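Local atomic coordinates of putative uncharacterized protein (Ustilago maydis, PDB entry 4GNX), a protein that binds single-stranded DNA as part of replication protein A, probably as the part of its large subunit that holds three OB-fold domains. Residues Ser49-Ala54 with Ser89-Glu94; Lys118-Arg123 with Gln135-Gly140; Ile139-Ser144 with Arg235-Asn240; Arg163-Val168 with Glu185-Asn190; Lys196-Phe201 with Leu223-Ile228. All coordinates share one frame; numbering follows the deposited sequence.

Contact 1 of 5, residues Ser49-Ala54 with Ser89-Glu94; sequences SGEIKA and SNLQNE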
# COMPACT_ATOMS: atom_id res chain seq x y z
N SER C 49 3.32 31.63 4.41
CA SER C 49 3.30 31.10 3.06
C SER C 49 3.29 29.58 3.02
O SER C 49 2.78 29.00 2.06
CB SER C 49 4.46 31.66 2.22
OG SER C 49 5.71 31.34 2.79
N GLY C 50 3.83 28.94 4.05
CA GLY C 50 3.86 27.49 4.08
C GLY C 50 4.95 26.87 4.91
O GLY C 50 5.51 27.51 5.81
N GLU C 51 5.24 25.61 4.62
CA GLU C 51 6.16 24.82 5.41
C GLU C 51 7.39 24.38 4.62
O GLU C 51 7.33 24.24 3.39
CB GLU C 51 5.44 23.61 6.00
CG GLU C 51 4.38 23.96 7.04
CD GLU C 51 3.54 22.77 7.49
OE1 GLU C 51 2.53 22.46 6.79
OE2 GLU C 51 3.86 22.17 8.54
N ILE C 52 8.51 24.18 5.31
CA ILE C 52 9.67 23.59 4.67
C ILE C 52 10.50 22.82 5.68
O ILE C 52 10.56 23.20 6.86
CB ILE C 52 10.53 24.63 3.91
CG1 ILE C 52 11.62 23.94 3.09
CG2 ILE C 52 11.15 25.64 4.87
CD1 ILE C 52 11.96 24.60 1.77
N LYS C 53 11.14 21.76 5.19
CA LYS C 53 12.10 20.99 5.96
C LYS C 53 13.52 21.53 5.80
O LYS C 53 13.98 21.83 4.69
CB LYS C 53 12.09 19.55 5.50
CG LYS C 53 12.89 18.64 6.39
CD LYS C 53 12.88 17.21 5.89
CE LYS C 53 13.81 16.36 6.74
NZ LYS C 53 13.57 14.91 6.56
N ALA C 54 14.23 21.62 6.92
CA ALA C 54 15.64 21.92 6.90
C ALA C 54 16.44 20.84 7.64
O ALA C 54 15.99 20.31 8.66
CB ALA C 54 15.87 23.27 7.50
N SER C 89 9.95 12.51 4.72
CA SER C 89 9.25 13.74 5.10
C SER C 89 7.75 13.62 4.91
O SER C 89 7.26 12.91 4.03
CB SER C 89 9.78 14.93 4.31
OG SER C 89 9.12 16.13 4.67
N ASN C 90 7.02 14.33 5.75
CA ASN C 90 5.57 14.37 5.68
C ASN C 90 5.06 15.52 4.80
O ASN C 90 3.95 15.45 4.27
CB ASN C 90 5.01 14.47 7.09
CG ASN C 90 5.66 15.57 7.90
OD1 ASN C 90 6.78 16.02 7.60
ND2 ASN C 90 4.98 16.01 8.94
N LEU C 91 5.89 16.54 4.63
CA LEU C 91 5.56 17.73 3.84
C LEU C 91 5.43 17.47 2.32
O LEU C 91 6.05 16.55 1.79
CB LEU C 91 6.60 18.81 4.09
CG LEU C 91 6.89 19.21 5.55
CD1 LEU C 91 7.92 20.34 5.67
CD2 LEU C 91 5.61 19.57 6.29
N GLN C 92 4.64 18.29 1.63
CA GLN C 92 4.49 18.16 0.16
C GLN C 92 5.51 18.98 -0.65
O GLN C 92 5.59 18.83 -1.85
CB GLN C 92 3.08 18.57 -0.30
CG GLN C 92 1.95 17.76 0.28
CD GLN C 92 1.84 16.39 -0.34
OE1 GLN C 92 2.79 15.60 -0.30
NE2 GLN C 92 0.67 16.08 -0.90
N ASN C 93 6.26 19.85 0.02
CA ASN C 93 7.16 20.76 -0.67
C ASN C 93 8.12 20.09 -1.62
O ASN C 93 8.77 19.11 -1.30
CB ASN C 93 7.94 21.61 0.33
CG ASN C 93 8.45 22.91 -0.26
OD1 ASN C 93 8.72 23.03 -1.47
ND2 ASN C 93 8.61 23.91 0.62
N GLU C 94 8.17 20.64 -2.82
CA GLU C 94 9.16 20.31 -3.85
C GLU C 94 10.61 20.53 -3.38
O GLU C 94 11.52 19.78 -3.76
CB GLU C 94 8.86 21.22 -5.04
CG GLU C 94 9.62 20.95 -6.31
CD GLU C 94 9.56 22.12 -7.28
OE1 GLU C 94 9.78 21.90 -8.49
OE2 GLU C 94 9.29 23.26 -6.82

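Contact 2 of 5, residues Lys118-Arg123 with Gln135-Gly140; sequences KYEFVR and QCDVIG. Unlike the reference sequence in segment 135-140: Gln-135 (reference Thr).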
# COMPACT_ATOMS: atom_id res chain seq x y z
N LYS C 118 -1.66 25.27 14.74
CA LYS C 118 -3.08 25.07 15.01
C LYS C 118 -3.39 23.64 15.32
O LYS C 118 -2.75 22.72 14.83
CB LYS C 118 -3.92 25.51 13.83
CG LYS C 118 -4.19 27.00 13.81
CD LYS C 118 -5.32 27.33 12.86
CE LYS C 118 -5.98 28.65 13.26
NZ LYS C 118 -7.33 28.82 12.65
N TYR C 119 -4.44 23.44 16.08
CA TYR C 119 -4.75 22.12 16.52
C TYR C 119 -6.16 21.76 16.12
O TYR C 119 -7.07 22.57 16.25
CB TYR C 119 -4.55 22.02 18.03
CG TYR C 119 -3.09 22.03 18.46
CD1 TYR C 119 -2.39 23.23 18.65
CD2 TYR C 119 -2.41 20.83 18.68
CE1 TYR C 119 -1.05 23.22 19.05
CE2 TYR C 119 -1.08 20.82 19.08
CZ TYR C 119 -0.41 22.01 19.26
OH TYR C 119 0.91 21.99 19.66
N GLU C 120 -6.31 20.55 15.59
CA GLU C 120 -7.63 19.99 15.34
C GLU C 120 -7.78 18.76 16.22
O GLU C 120 -7.47 17.63 15.81
CB GLU C 120 -7.84 19.67 13.86
CG GLU C 120 -8.31 20.85 13.03
CD GLU C 120 -7.18 21.63 12.35
OE1 GLU C 120 -6.09 21.75 12.95
OE2 GLU C 120 -7.40 22.14 11.23
N PHE C 121 -8.25 19.00 17.43
CA PHE C 121 -8.27 17.96 18.45
C PHE C 121 -9.37 16.94 18.28
O PHE C 121 -10.52 17.27 17.98
CB PHE C 121 -8.35 18.57 19.84
CG PHE C 121 -7.06 19.15 20.31
CD1 PHE C 121 -5.90 18.40 20.29
CD2 PHE C 121 -7.01 20.45 20.78
CE1 PHE C 121 -4.70 18.94 20.72
CE2 PHE C 121 -5.82 20.99 21.22
CZ PHE C 121 -4.66 20.24 21.20
N VAL C 122 -8.99 15.69 18.49
CA VAL C 122 -9.92 14.59 18.53
C VAL C 122 -10.00 14.14 19.99
O VAL C 122 -8.96 13.84 20.60
CB VAL C 122 -9.43 13.43 17.63
CG1 VAL C 122 -10.39 12.25 17.68
CG2 VAL C 122 -9.23 13.90 16.20
N ARG C 123 -11.21 14.13 20.54
CA ARG C 123 -11.41 13.64 21.90
C ARG C 123 -11.14 12.14 21.93
O ARG C 123 -11.46 11.45 20.97
CB ARG C 123 -12.83 13.94 22.41
CG ARG C 123 -13.35 15.33 22.07
CD ARG C 123 -13.94 16.07 23.27
NE ARG C 123 -12.94 16.30 24.31
CZ ARG C 123 -11.90 17.13 24.21
NH1 ARG C 123 -11.69 17.83 23.10
NH2 ARG C 123 -11.05 17.25 25.23
N GLN C 135 -2.65 10.61 10.67
CA GLN C 135 -2.27 11.76 11.49
C GLN C 135 -3.49 12.28 12.22
O GLN C 135 -4.58 12.33 11.65
CB GLN C 135 -1.73 12.90 10.62
CG GLN C 135 -0.93 12.47 9.40
CD GLN C 135 0.37 11.78 9.76
OE1 GLN C 135 0.48 11.14 10.82
NE2 GLN C 135 1.38 11.92 8.89
N CYS C 136 -3.28 12.70 13.47
CA CYS C 136 -4.37 13.16 14.32
C CYS C 136 -3.83 14.02 15.47
O CYS C 136 -2.66 13.89 15.84
CB CYS C 136 -5.17 11.94 14.81
SG CYS C 136 -5.54 11.82 16.57
N ASP C 137 -4.66 14.92 15.99
CA ASP C 137 -4.28 15.76 17.13
C ASP C 137 -5.04 15.39 18.39
O ASP C 137 -6.26 15.23 18.35
CB ASP C 137 -4.55 17.23 16.81
CG ASP C 137 -3.57 17.81 15.82
OD1 ASP C 137 -2.60 17.11 15.46
OD2 ASP C 137 -3.78 18.97 15.39
N VAL C 138 -4.34 15.26 19.51
CA VAL C 138 -4.95 14.85 20.77
C VAL C 138 -4.45 15.66 21.96
O VAL C 138 -3.25 15.86 22.11
CB VAL C 138 -4.72 13.34 21.06
CG1 VAL C 138 -4.94 13.00 22.52
CG2 VAL C 138 -5.61 12.47 20.18
N ILE C 139 -5.39 16.12 22.79
CA ILE C 139 -5.08 16.69 24.11
C ILE C 139 -5.75 15.89 25.26
O ILE C 139 -6.82 15.30 25.07
CB ILE C 139 -5.44 18.19 24.20
CG1 ILE C 139 -4.77 18.85 25.41
CG2 ILE C 139 -6.96 18.39 24.15
CD1 ILE C 139 -4.81 20.36 25.41
N GLY C 140 -5.10 15.87 26.42
CA GLY C 140 -5.64 15.18 27.59
C GLY C 140 -4.71 15.22 28.79
O GLY C 140 -3.57 15.67 28.68

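Contact 3 of 5, residues Ile139-Ser144 with Arg235-Asn240; sequences IGILDS and RGWYDN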
# COMPACT_ATOMS: atom_id res chain seq x y z
N ILE C 139 -5.39 16.12 22.79
CA ILE C 139 -5.08 16.69 24.11
C ILE C 139 -5.75 15.89 25.26
O ILE C 139 -6.82 15.30 25.07
CB ILE C 139 -5.44 18.19 24.20
CG1 ILE C 139 -4.77 18.85 25.41
CG2 ILE C 139 -6.96 18.39 24.15
CD1 ILE C 139 -4.81 20.36 25.41
N GLY C 140 -5.10 15.87 26.42
CA GLY C 140 -5.64 15.18 27.59
C GLY C 140 -4.71 15.22 28.79
O GLY C 140 -3.57 15.67 28.68
N ILE C 141 -5.21 14.74 29.92
CA ILE C 141 -4.41 14.65 31.14
C ILE C 141 -3.57 13.40 31.06
O ILE C 141 -4.06 12.34 30.68
CB ILE C 141 -5.29 14.60 32.41
CG1 ILE C 141 -6.23 15.82 32.51
CG2 ILE C 141 -4.44 14.45 33.67
CD1 ILE C 141 -5.61 17.12 32.98
N LEU C 142 -2.28 13.53 31.39
CA LEU C 142 -1.41 12.38 31.63
C LEU C 142 -1.77 11.76 32.98
O LEU C 142 -1.76 12.43 34.01
CB LEU C 142 0.06 12.80 31.65
CG LEU C 142 1.07 11.74 32.13
CD1 LEU C 142 1.31 10.69 31.06
CD2 LEU C 142 2.38 12.38 32.57
N ASP C 143 -2.11 10.48 32.95
CA ASP C 143 -2.46 9.76 34.17
C ASP C 143 -1.20 9.17 34.82
O ASP C 143 -0.90 9.42 35.99
CB ASP C 143 -3.48 8.66 33.85
CG ASP C 143 -3.78 7.79 35.05
OD1 ASP C 143 -4.46 8.27 35.98
OD2 ASP C 143 -3.32 6.63 35.05
N SER C 144 -0.46 8.39 34.03
CA SER C 144 0.77 7.74 34.44
C SER C 144 1.57 7.43 33.18
O SER C 144 1.09 7.63 32.06
CB SER C 144 0.46 6.44 35.20
OG SER C 144 -0.30 5.55 34.39
N ARG C 235 -7.47 20.88 33.07
CA ARG C 235 -6.92 21.19 34.39
C ARG C 235 -8.07 21.42 35.38
O ARG C 235 -8.13 20.76 36.42
CB ARG C 235 -6.01 22.43 34.32
CG ARG C 235 -5.55 22.97 35.66
CD ARG C 235 -4.27 22.34 36.16
NE ARG C 235 -4.47 20.98 36.66
CZ ARG C 235 -3.93 19.89 36.12
NH1 ARG C 235 -3.13 19.99 35.06
NH2 ARG C 235 -4.17 18.70 36.65
N GLY C 236 -8.98 22.33 35.04
CA GLY C 236 -10.15 22.61 35.87
C GLY C 236 -11.00 21.37 36.08
O GLY C 236 -11.41 21.07 37.21
N TRP C 237 -11.26 20.65 34.99
CA TRP C 237 -12.09 19.46 35.03
C TRP C 237 -11.50 18.37 35.88
O TRP C 237 -12.17 17.86 36.78
CB TRP C 237 -12.37 18.95 33.63
CG TRP C 237 -12.67 17.47 33.58
CD1 TRP C 237 -13.86 16.84 33.92
CD2 TRP C 237 -11.77 16.40 33.16
NE1 TRP C 237 -13.75 15.48 33.75
CE2 TRP C 237 -12.53 15.15 33.30
CE3 TRP C 237 -10.46 16.34 32.71
CZ2 TRP C 237 -11.98 13.91 32.99
CZ3 TRP C 237 -9.91 15.09 32.40
CH2 TRP C 237 -10.66 13.91 32.54
N TYR C 238 -10.26 18.00 35.59
CA TYR C 238 -9.62 16.89 36.27
C TYR C 238 -9.50 17.13 37.78
O TYR C 238 -9.74 16.21 38.57
CB TYR C 238 -8.25 16.60 35.67
CG TYR C 238 -7.61 15.33 36.18
CD1 TYR C 238 -8.02 14.09 35.69
CD2 TYR C 238 -6.61 15.36 37.15
CE1 TYR C 238 -7.45 12.91 36.16
CE2 TYR C 238 -6.04 14.19 37.62
CZ TYR C 238 -6.46 12.97 37.12
OH TYR C 238 -5.89 11.81 37.58
N ASP C 239 -9.16 18.36 38.17
CA ASP C 239 -8.92 18.69 39.57
C ASP C 239 -10.19 18.72 40.43
O ASP C 239 -10.12 18.78 41.66
CB ASP C 239 -8.17 20.03 39.69
CG ASP C 239 -6.78 19.99 39.04
OD1 ASP C 239 -6.17 18.90 38.93
OD2 ASP C 239 -6.29 21.07 38.64
N ASN C 240 -11.35 18.67 39.77
CA ASN C 240 -12.64 18.83 40.44
C ASN C 240 -13.50 17.56 40.54
O ASN C 240 -14.32 17.43 41.46
CB ASN C 240 -13.44 19.97 39.80
CG ASN C 240 -13.00 21.33 40.30
OD1 ASN C 240 -13.43 21.78 41.37
ND2 ASN C 240 -12.15 22.00 39.53

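Contact 4 of 5, residues Arg163-Val168 with Glu185-Asn190; sequences RELTLV and ETFPTN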
# COMPACT_ATOMS: atom_id res chain seq x y z
N ARG C 163 8.63 4.32 25.39
CA ARG C 163 7.88 4.49 26.64
C ARG C 163 6.40 4.78 26.37
O ARG C 163 6.04 5.35 25.35
CB ARG C 163 8.50 5.57 27.54
CG ARG C 163 7.62 5.97 28.72
CD ARG C 163 8.30 6.96 29.65
NE ARG C 163 9.12 6.26 30.63
CZ ARG C 163 10.42 6.45 30.80
NH1 ARG C 163 11.06 7.35 30.06
NH2 ARG C 163 11.08 5.75 31.72
N GLU C 164 5.54 4.37 27.31
CA GLU C 164 4.10 4.48 27.16
C GLU C 164 3.45 5.38 28.19
O GLU C 164 3.74 5.28 29.38
CB GLU C 164 3.44 3.10 27.18
CG GLU C 164 3.65 2.36 25.88
CD GLU C 164 2.66 1.24 25.67
OE1 GLU C 164 1.77 1.05 26.52
OE2 GLU C 164 2.77 0.56 24.63
N LEU C 165 2.57 6.26 27.72
CA LEU C 165 1.81 7.16 28.57
C LEU C 165 0.34 6.81 28.49
O LEU C 165 -0.14 6.36 27.45
CB LEU C 165 1.96 8.62 28.10
CG LEU C 165 3.23 9.14 27.41
CD1 LEU C 165 2.99 10.57 26.96
CD2 LEU C 165 4.45 9.07 28.30
N THR C 166 -0.37 7.02 29.59
CA THR C 166 -1.83 6.85 29.61
C THR C 166 -2.48 8.24 29.62
O THR C 166 -2.22 9.05 30.52
CB THR C 166 -2.30 6.01 30.81
OG1 THR C 166 -1.52 4.82 30.91
CG2 THR C 166 -3.77 5.62 30.66
N LEU C 167 -3.31 8.51 28.61
CA LEU C 167 -3.97 9.80 28.47
C LEU C 167 -5.45 9.64 28.68
O LEU C 167 -6.01 8.60 28.33
CB LEU C 167 -3.72 10.39 27.09
CG LEU C 167 -2.25 10.58 26.74
CD1 LEU C 167 -2.13 10.86 25.26
CD2 LEU C 167 -1.64 11.70 27.57
N VAL C 168 -6.08 10.67 29.24
CA VAL C 168 -7.48 10.64 29.66
C VAL C 168 -8.16 11.97 29.33
O VAL C 168 -7.54 13.04 29.45
CB VAL C 168 -7.57 10.34 31.18
CG1 VAL C 168 -8.90 10.80 31.75
CG2 VAL C 168 -7.36 8.87 31.46
N GLU C 185 13.39 8.53 26.69
CA GLU C 185 14.32 8.54 27.82
C GLU C 185 14.10 9.73 28.75
O GLU C 185 13.74 9.56 29.92
CB GLU C 185 15.76 8.54 27.34
CG GLU C 185 16.08 7.43 26.35
CD GLU C 185 17.51 7.50 25.84
OE1 GLU C 185 18.40 7.86 26.64
OE2 GLU C 185 17.73 7.21 24.65
N THR C 186 14.29 10.93 28.20
CA THR C 186 14.33 12.17 28.98
C THR C 186 12.98 12.57 29.55
O THR C 186 12.85 13.66 30.11
CB THR C 186 14.85 13.33 28.12
OG1 THR C 186 14.10 13.41 26.91
CG2 THR C 186 16.34 13.15 27.79
N PHE C 187 11.99 11.71 29.43
CA PHE C 187 10.62 12.10 29.74
C PHE C 187 10.40 12.61 31.17
O PHE C 187 9.78 13.67 31.35
CB PHE C 187 9.60 11.01 29.40
CG PHE C 187 8.18 11.44 29.57
CD1 PHE C 187 7.70 12.57 28.90
CD2 PHE C 187 7.31 10.74 30.40
CE1 PHE C 187 6.38 12.97 29.05
CE2 PHE C 187 5.99 11.14 30.56
CZ PHE C 187 5.52 12.26 29.88
N PRO C 188 10.89 11.87 32.19
CA PRO C 188 10.70 12.38 33.55
C PRO C 188 11.57 13.60 33.93
O PRO C 188 11.30 14.23 34.94
CB PRO C 188 11.00 11.17 34.44
CG PRO C 188 11.71 10.18 33.58
CD PRO C 188 11.35 10.46 32.16
N THR C 189 12.57 13.93 33.11
CA THR C 189 13.32 15.20 33.20
C THR C 189 12.41 16.43 33.24
O THR C 189 12.65 17.36 34.01
CB THR C 189 14.28 15.35 31.99
OG1 THR C 189 15.40 14.46 32.16
CG2 THR C 189 14.78 16.80 31.81
N ASN C 190 11.37 16.42 32.41
CA ASN C 190 10.47 17.55 32.24
C ASN C 190 9.73 17.89 33.52
O ASN C 190 9.34 17.00 34.27
CB ASN C 190 9.47 17.26 31.12
CG ASN C 190 10.12 16.63 29.91
OD1 ASN C 190 11.12 17.14 29.39
ND2 ASN C 190 9.58 15.50 29.46

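Contact 5 of 5, residues Lys196-Phe201 with Leu223-Ile228; sequences KPVLAF and LINPDI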
# COMPACT_ATOMS: atom_id res chain seq x y z
N LYS C 196 0.11 15.21 37.34
CA LYS C 196 -1.01 15.17 36.39
C LYS C 196 -1.09 16.32 35.37
O LYS C 196 -2.10 17.04 35.31
CB LYS C 196 -2.33 15.05 37.17
CG LYS C 196 -2.98 13.69 37.10
CD LYS C 196 -2.31 12.63 37.96
CE LYS C 196 -2.94 11.28 37.64
NZ LYS C 196 -2.26 10.15 38.33
N PRO C 197 -0.04 16.49 34.55
CA PRO C 197 -0.04 17.63 33.66
C PRO C 197 -1.01 17.44 32.49
O PRO C 197 -1.52 16.34 32.28
CB PRO C 197 1.40 17.64 33.14
CG PRO C 197 1.78 16.20 33.10
CD PRO C 197 1.06 15.55 34.25
N VAL C 198 -1.28 18.51 31.76
CA VAL C 198 -1.95 18.37 30.48
C VAL C 198 -0.87 18.23 29.42
O VAL C 198 0.12 18.96 29.43
CB VAL C 198 -2.86 19.58 30.15
CG1 VAL C 198 -3.60 19.33 28.84
CG2 VAL C 198 -3.86 19.82 31.28
N LEU C 199 -1.07 17.27 28.52
CA LEU C 199 -0.18 17.09 27.37
C LEU C 199 -0.95 17.27 26.07
O LEU C 199 -2.05 16.72 25.91
CB LEU C 199 0.46 15.72 27.39
CG LEU C 199 1.30 15.37 28.61
CD1 LEU C 199 1.92 13.99 28.42
CD2 LEU C 199 2.37 16.43 28.87
N ALA C 200 -0.35 18.02 25.15
CA ALA C 200 -0.97 18.35 23.87
C ALA C 200 -0.14 17.79 22.71
O ALA C 200 1.05 18.07 22.59
CB ALA C 200 -1.13 19.86 23.73
N PHE C 201 -0.78 17.01 21.86
CA PHE C 201 -0.08 16.34 20.77
C PHE C 201 -0.50 16.80 19.38
O PHE C 201 -1.70 16.87 19.06
CB PHE C 201 -0.26 14.84 20.89
CG PHE C 201 0.46 14.24 22.07
CD1 PHE C 201 -0.14 14.20 23.32
CD2 PHE C 201 1.74 13.73 21.92
CE1 PHE C 201 0.53 13.66 24.41
CE2 PHE C 201 2.41 13.18 23.01
CZ PHE C 201 1.80 13.15 24.26
N LEU C 223 3.46 19.16 24.04
CA LEU C 223 3.67 20.29 24.94
C LEU C 223 3.20 19.92 26.33
O LEU C 223 2.20 19.20 26.49
CB LEU C 223 2.89 21.51 24.45
CG LEU C 223 3.52 22.33 23.33
CD1 LEU C 223 2.42 22.86 22.42
CD2 LEU C 223 4.37 23.46 23.91
N ILE C 224 3.91 20.41 27.33
CA ILE C 224 3.56 20.12 28.71
C ILE C 224 2.94 21.34 29.38
O ILE C 224 3.63 22.31 29.68
CB ILE C 224 4.79 19.60 29.49
CG1 ILE C 224 5.45 18.44 28.72
CG2 ILE C 224 4.38 19.18 30.90
CD1 ILE C 224 6.94 18.28 28.94
N ASN C 225 1.63 21.27 29.59
CA ASN C 225 0.86 22.38 30.18
C ASN C 225 0.99 23.67 29.37
O ASN C 225 1.51 24.67 29.86
CB ASN C 225 1.25 22.60 31.64
CG ASN C 225 1.15 21.34 32.47
OD1 ASN C 225 0.07 20.75 32.58
ND2 ASN C 225 2.26 20.92 33.06
N PRO C 226 0.54 23.65 28.11
CA PRO C 226 0.56 24.85 27.28
C PRO C 226 -0.51 25.84 27.73
O PRO C 226 -1.55 25.43 28.25
CB PRO C 226 0.23 24.32 25.89
CG PRO C 226 -0.62 23.12 26.14
CD PRO C 226 -0.11 22.52 27.42
N ASP C 227 -0.25 27.12 27.52
CA ASP C 227 -1.21 28.14 27.93
C ASP C 227 -2.30 28.27 26.86
O ASP C 227 -2.36 29.26 26.12
CB ASP C 227 -0.51 29.47 28.21
CG ASP C 227 -0.98 30.11 29.51
OD1 ASP C 227 -0.78 29.50 30.58
OD2 ASP C 227 -1.54 31.22 29.45
N ILE C 228 -3.15 27.25 26.79
CA ILE C 228 -4.19 27.16 25.77
C ILE C 228 -5.54 26.79 26.40
O ILE C 228 -5.61 25.93 27.27
CB ILE C 228 -3.75 26.21 24.63
CG1 ILE C 228 -3.43 27.04 23.37
CG2 ILE C 228 -4.79 25.14 24.33
CD1 ILE C 228 -2.24 26.54 22.58

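Contact 1 of 5, residues Ser49-Ala54 with Ser89-Glu94
Leu-91 reaches from the loop 89-94 to the backbone of strand 51-57, and its two methyl branches divide there. Leu-91 CD1 rests on the peptide between Ile-52 and Lys-53, 3.6 Å from Lys-53 N. Leu-91 CD2 turns to the end of Glu-51 and lies 3.9 Å from Glu-51 OE2. The two side chains cross at about a right angle. Glu-51 has CG beside its backbone N (chi1 -67°), which carries the chain past the leucine; its CB also touches both methyls. Asn-93 supplies the hydrogen bond of the contact. Asn-93 ND2 donates to Glu-51 O over 3.1 Å, in the carbonyl plane, with an angle of 153° at the hydrogen. The acceptor is slightly tilted from the plane of the asparagine amide. The other end of that amide, OD1, accepts from Tyr-95 N, so the amide is held at both ends and its rotation is fixed. Asn-93 ND2 also lies 3.6 Å from Ile-52 CD1. Lys-53 runs out extended, its CD passing 4.1 Å from Ser-89 OG. Its NZ bonds to Phe-88 O, and the side chain packs on a thymine base of the bound DNA. Ser-89 OG accepts from Leu-91 N, an ST turn. The loop joins strands 80-83 and 95-99, consistent with the L45 loop of a DNA-binding OB fold.

Contact 2 of 5, residues Lys118-Arg123 with Gln135-Gly140
The ring of Phe-121 has Ile-139 on one face and Tyr-119 on the other. Ile-139 CB forms a CH-pi contact, 3.8 Å from the centroid of the Phe-121 ring. Tyr-119 CB sits 3.5 Å above the opposite face of Phe-121, offset toward the rim. At the ring edge, in its plane, lie Asp-137 O and Val-138 N. The Tyr-119 ring meets the Asp-137 carboxylate obliquely, with the two planes 55° apart. Asp-137 has CG beside its backbone N (chi1 -73°), and its carboxylate meets the backbone of 118-123. Asp-137 OD2 accepts from Glu-120 N at 3.0 Å through its anti lone pair, and the bond is nearly straight at 165°. OD2 also forms a salt bridge with Lys-202, and OD1 accepts from Gly-203 N. The buried carboxylate is thus gripped at both oxygens. Glu-120 OE1 comes within 4.4 Å of Asp-137 OD2; the lysine probably eases this like-charge approach. Val-122 N donates to Asp-137 O at 2.8 Å, and Phe-121 CA makes a CH...O contact with the same oxygen. Val-122 O touches Val-138 CG2 at 3.6 Å. Segment 118-123 crosses strand 135-152 at a steep angle. Helix 229-242 brings Glu-230 to both Phe-121 and Ile-139. Tyr-119 reaches strand 220-224, and strand 198-207 runs beside 135-152 and supplies Lys-202.

Contact 3 of 5, residues Ile139-Ser144 with Arg235-Asn240
Ile-141 fits into the angle between Tyr-238 and Trp-237, and this is the tight part of the contact. Its CG2 stands over the centre of the Tyr-238 ring, 4.0 Å from the centroid and only 3° off the ring normal, a CH-pi contact. The other branch also meets the tryptophan: Ile-141 CG1 lies 3.8 Å from Trp-237 CZ3, at the edge of the indole and near its plane. Ile-141 CD1 continues to Tyr-238 CB, also at 3.8 Å. With chi1 at -57°, CG2 is anti to the backbone N, while CG1, beside that N, reaches both the indole edge and the root of the tyrosine. The outer side is looser. Asp-143 OD1 and Tyr-238 OH are 4.1 Å apart, too far for a hydrogen bond. Arg-235 only brushes Ile-141 CD1 with its NH2. Its guanidinium instead grips exposed Asp-239 side-on: Arg-235 NE to Asp-239 OD2 is 2.7 Å and Arg-235 NH2 to Asp-239 OD1 is 3.0 Å. Both acceptors lie in the guanidinium plane. NH2 also donates to Lys-196 O, which ties the helix to the loop before strand 198-207. The axes of segments 139-144 and 235-240 approach to 9.4 Å and cross at -38°, running in broadly the same direction. The arrangement is an OB-fold barrel with the helix that follows its last strand packed against the first strand, 135-152.

Contact 4 of 5, residues Arg163-Val168 with Glu185-Asn190
Leu-165 and Phe-187 make the apolar part of the contact. They approach from opposite directions, and one methyl of the leucine does the touching. Leu-165 CD2 lies 3.4 Å from Phe-187 CE2 and 3.7 Å from Phe-187 CZ, oblique to the ring. Phe-187 has CG anti to its backbone N, and its ring extends from the 3-10 turn 187-189 to strand 159-168. The aliphatic part of Arg-163 adds to this packing, with Arg-163 CD 4.0 Å from Phe-187 CD2. The guanidinium and ring planes are 28° apart, but the two groups do not stack. Further out, Arg-163 NH1 rests 3.8 Å from Pro-188 CD. The polar part is thin. Arg-163 NH1 gives a weak hydrogen bond to Glu-185 O, 3.5 Å long and bent to 136°, with the oxygen near the guanidinium plane. A second weak bond runs from NH1 to Ala-184 O. The stronger tie is NE to Gly-146 O. The bend at chi3 (-86°) turns the guanidinium across, so that one buried group serves both strand 135-152 and the end of helix 181-185. The carbonyl pole of that helix would probably favour the positive charge. Tyr-145 of strand 135-152 meets the Phe-187 ring edge-to-face, and Met-222 of strand 220-224 touches both Phe-187 and Leu-165. Leu-165 also packs on Leu-199 and Phe-201 of strand 198-207. Helix 181-185 and the turn after it thus lie against the strands of the OB barrel.

Contact 5 of 5, residues Lys196-Phe201 with Leu223-Ile228
Leu-199 and Ile-224 form the apolar centre on one face of the sheet. Their side chains lie side by side and point the same way, with Leu-199 CD2 3.7 Å from Ile-224 CG1. Pro-197 closes this patch, its CB 4.0 Å from Ile-224 CG2. On the other face Ala-200 packs beside Leu-223, and Ala-200 CB also meets Pro-226 CG at 4.1 Å. The backbones pair antiparallel. Ala-200 and Leu-223 are a hydrogen-bonded pair: Ala-200 N donates to Leu-223 O, and Leu-223 N to Ala-200 O at 3.0 Å. Leu-199 and Ile-224 are the non-hydrogen-bonded pair next to it. The polar edge is Asn-225. Asn-225 N donates to Val-198 O at 2.8 Å, and its side chain returns to the same residue: Asn-225 OD1 accepts from Val-198 N at 2.7 Å. That donor stands above the carbonyl plane of the amide, 36° out of it. Asn-225 has CG beside its backbone N (chi1 -54°), and its amide lies against Pro-197, with ND2 3.4 Å from Pro-197 CB. The backbone of Asn-225 is left-handed (phi 57°), which turns the chain out of strand 220-224 toward helix 229-242. The asparagine side-chain oxygen appears to stand in for a strand carbonyl, and Val-198 N and O are both bonded where the partner strand ends.

Contacts 2 to 5 belong to one OB domain, and contact 1 to the OB domain before it. Contact 1 is about 21 Å from contact 2 between centres, and their nearest atoms are about 5 Å apart. Contacts 2 and 3 share Ile-139 and Gly-140 on strand 135-152. Contact 5 borders both through Gly-140 O and Leu-199 N, which lie 3.0 Å apart. Contact 4 joins contact 3 through strand pairing, with Asp-143 N 2.8 Å from Thr-166 O, and meets contact 5 where Asn-190 CB lies 3.5 Å from Ile-224 CD1. The nearest atoms of contacts 1 and 4 lie about 4 and 5 Å from the bound DNA; those of contact 3 are about 14 Å away.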